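Side-chain contact in putative short-chain dehydrogenase/reductase (Burkholderia xenovorans, PDB 5K9Z), which probably catalyses the NAD- or NADP-dependent oxidation of alcohols or reduction of carbonyl groups: residues G118-G123 and H159-A164. Residues are numbered along the deposited sequence; the frame is centred on the assembly and turned at random. Where two conformers were deposited one is given.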
ATOM      1  N   GLY C 118      -7.505 -23.060  -2.967  1.00 16.83           N
ATOM      2  CA  GLY C 118      -8.598 -23.548  -3.798  1.00 16.34           C
ATOM      3  C   GLY C 118      -9.867 -22.745  -3.601  1.00 20.71           C
ATOM      4  O   GLY C 118     -10.551 -22.392  -4.568  1.00 20.30           O
ATOM      5  N   VAL C 119     -10.164 -22.394  -2.348  1.00 17.37           N
ATOM      6  CA  VAL C 119     -11.334 -21.588  -2.031  1.00 14.93           C
ATOM      7  C   VAL C 119     -11.063 -20.102  -2.300  1.00 19.42           C
ATOM      8  O   VAL C 119     -11.861 -19.411  -2.949  1.00 20.13           O
ATOM      9  CB  VAL C 119     -11.753 -21.816  -0.562  1.00 19.80           C
ATOM     10  CG1 VAL C 119     -12.917 -20.933  -0.205  1.00 17.14           C
ATOM     11  CG2 VAL C 119     -12.062 -23.325  -0.266  1.00 23.32           C
ATOM     12  N   LEU C 120      -9.965 -19.574  -1.755  1.00 14.15           N
ATOM     13  CA  LEU C 120      -9.785 -18.128  -1.716  1.00 13.49           C
ATOM     14  C   LEU C 120      -9.243 -17.547  -3.009  1.00 14.41           C
ATOM     15  O   LEU C 120      -9.408 -16.340  -3.243  1.00 16.64           O
ATOM     16  CB  LEU C 120      -8.878 -17.735  -0.543  1.00 16.52           C
ATOM     17  CG  LEU C 120      -9.462 -18.048   0.849  1.00 18.73           C
ATOM     18  CD1 LEU C 120      -8.538 -17.608   1.993  1.00 14.35           C
ATOM     19  CD2 LEU C 120     -10.834 -17.418   1.029  1.00 15.36           C
ATOM     20  N   LEU C 121      -8.563 -18.344  -3.824  1.00 15.40           N
ATOM     21  CA  LEU C 121      -7.985 -17.861  -5.073  1.00 18.45           C
ATOM     22  C   LEU C 121      -8.574 -18.574  -6.283  1.00 17.29           C
ATOM     23  O   LEU C 121      -9.103 -17.904  -7.180  1.00 17.60           O
ATOM     24  CB  LEU C 121      -6.452 -18.024  -5.052  1.00 15.17           C
ATOM     25  CG  LEU C 121      -5.725 -17.713  -6.368  1.00 18.27           C
ATOM     26  CD1 LEU C 121      -6.085 -16.321  -6.884  1.00 19.11           C
ATOM     27  CD2 LEU C 121      -4.213 -17.844  -6.187  1.00 18.38           C
ATOM     28  N   ASP C 122      -8.509 -19.915  -6.336  1.00 13.92           N
ATOM     29  CA  ASP C 122      -9.050 -20.619  -7.498  1.00 15.08           C
ATOM     30  C   ASP C 122     -10.521 -20.287  -7.678  1.00 20.11           C
ATOM     31  O   ASP C 122     -10.979 -20.042  -8.802  1.00 17.30           O
ATOM     32  CB  ASP C 122      -8.884 -22.135  -7.343  1.00 18.10           C
ATOM     33  CG  ASP C 122      -7.434 -22.575  -7.269  1.00 25.77           C
ATOM     34  OD1 ASP C 122      -6.531 -21.812  -7.660  1.00 23.37           O
ATOM     35  OD2 ASP C 122      -7.197 -23.683  -6.745  1.00 32.37           O
ATOM     36  N   GLY C 123     -11.266 -20.241  -6.566  1.00 14.04           N
ATOM     37  CA  GLY C 123     -12.685 -19.924  -6.636  1.00 20.04           C
ATOM     38  C   GLY C 123     -12.957 -18.560  -7.246  1.00 22.66           C
ATOM     39  O   GLY C 123     -13.963 -18.359  -7.938  1.00 19.00           O
ATOM     40  N   HIS C 159      -0.595 -16.856   6.493  1.00 17.11           N
ATOM     41  CA  HIS C 159       0.251 -16.785   5.302  1.00 20.82           C
ATOM     42  C   HIS C 159      -0.529 -17.129   4.042  1.00 22.22           C
ATOM     43  O   HIS C 159      -0.464 -16.403   3.048  1.00 15.29           O
ATOM     44  CB  HIS C 159       1.454 -17.714   5.432  1.00 18.14           C
ATOM     45  CG  HIS C 159       2.390 -17.338   6.532  1.00 20.69           C
ATOM     46  ND1 HIS C 159       2.915 -16.069   6.661  1.00 17.75           N
ATOM     47  CD2 HIS C 159       2.903 -18.067   7.551  1.00 18.32           C
ATOM     48  CE1 HIS C 159       3.703 -16.028   7.722  1.00 16.95           C
ATOM     49  NE2 HIS C 159       3.719 -17.229   8.275  1.00 20.14           N
ATOM     50  N   ALA C 160      -1.247 -18.253   4.049  1.00 17.30           N
ATOM     51  CA  ALA C 160      -1.976 -18.628   2.837  1.00 19.78           C
ATOM     52  C   ALA C 160      -3.070 -17.621   2.540  1.00 15.81           C
ATOM     53  O   ALA C 160      -3.258 -17.212   1.385  1.00 16.84           O
ATOM     54  CB  ALA C 160      -2.564 -20.030   2.977  1.00 15.39           C
ATOM     55  N   TYR C 161      -3.794 -17.205   3.579  1.00 17.19           N
ATOM     56  CA  TYR C 161      -4.796 -16.157   3.443  1.00 19.42           C
ATOM     57  C   TYR C 161      -4.201 -14.911   2.811  1.00 20.33           C
ATOM     58  O   TYR C 161      -4.725 -14.391   1.822  1.00 14.93           O
ATOM     59  CB  TYR C 161      -5.356 -15.823   4.820  1.00 13.95           C
ATOM     60  CG  TYR C 161      -6.591 -14.966   4.849  1.00 16.75           C
ATOM     61  CD1 TYR C 161      -7.855 -15.544   4.706  1.00 14.80           C
ATOM     62  CD2 TYR C 161      -6.515 -13.594   5.123  1.00 16.10           C
ATOM     63  CE1 TYR C 161      -8.999 -14.785   4.791  1.00 20.24           C
ATOM     64  CE2 TYR C 161      -7.665 -12.820   5.227  1.00 13.81           C
ATOM     65  CZ  TYR C 161      -8.899 -13.421   5.047  1.00 23.48           C
ATOM     66  OH  TYR C 161     -10.036 -12.664   5.130  1.00 24.07           O
ATOM     67  N   THR C 162      -3.066 -14.450   3.340  1.00 18.74           N
ATOM     68  CA  THR C 162      -2.477 -13.216   2.838  1.00 17.04           C
ATOM     69  C   THR C 162      -2.050 -13.369   1.375  1.00 17.08           C
ATOM     70  O   THR C 162      -2.292 -12.477   0.554  1.00 15.43           O
ATOM     71  CB  THR C 162      -1.296 -12.815   3.725  1.00 19.09           C
ATOM     72  OG1 THR C 162      -1.745 -12.560   5.080  1.00 14.06           O
ATOM     73  CG2 THR C 162      -0.597 -11.595   3.170  1.00 14.29           C
ATOM     74  N   SER C 163      -1.429 -14.501   1.025  1.00 15.54           N
ATOM     75  CA  SER C 163      -0.995 -14.700  -0.352  0.59 19.58           C
ATOM     76  C   SER C 163      -2.192 -14.763  -1.298  1.00 13.51           C
ATOM     77  O   SER C 163      -2.192 -14.135  -2.371  1.00 16.27           O
ATOM     78  CB  SER C 163      -0.156 -15.973  -0.429  0.59 16.96           C
ATOM     79  OG  SER C 163       0.390 -16.176  -1.710  0.59 17.02           O
ATOM     80  N   ALA C 164      -3.215 -15.532  -0.920  1.00 18.31           N
ATOM     81  CA  ALA C 164      -4.425 -15.652  -1.732  1.00 19.08           C
ATOM     82  C   ALA C 164      -5.083 -14.295  -1.949  1.00 14.42           C
ATOM     83  O   ALA C 164      -5.506 -13.972  -3.062  1.00 17.87           O
ATOM     84  CB  ALA C 164      -5.412 -16.604  -1.054  1.00 16.45           C
TER
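Leu120 and Leu121 meet Tyr161 and Ala164 across two helical segments that run nearly parallel, their axes 13° apart and 9.4 Å at closest approach. The segments belong to helices 110-138 and 159-179 of the Rossmann fold, the helices that follow strands 91-94 and 141-146 of its parallel sheet. The backbones come nearest at Leu121 and Ala164, with their CA atoms 5.4 Å apart, a closeness consistent with the small side chain of Ala164. That methyl fits against the roots of both leucines: Ala164 CB lies 3.7 Å from Leu120 CB and, more loosely, 4.4 Å from Leu121 CB. Residues 118-122 form a wider pi-type turn of helix 110-138, with a weak hydrogen bond of 3.0 Å from Gly123 N to Gly118 O. No hydrogen bond joins the two segments; the contact is a buried apolar one.

The CB of Tyr161 points away from 118-123, but with CG anti to the backbone N (chi1 -168°) the ring is carried back to Leu120. Tyr161 and Lys165, which also touches Leu120, have the spacing of the YxxxK motif, in which this family usually carries its catalytic tyrosine and lysine. Leu120 thus packs beside the probable active site, and Ser148 and Ala150 also touch the Tyr161 side chain. With CG anti to its carbonyl carbon (chi1 -64°), Leu120 sends one terminal methyl toward the ring and meets it at a slant: Leu120 CD1 is 3.5 Å from Tyr161 CD1 and 4.0 Å from Tyr161 CE1.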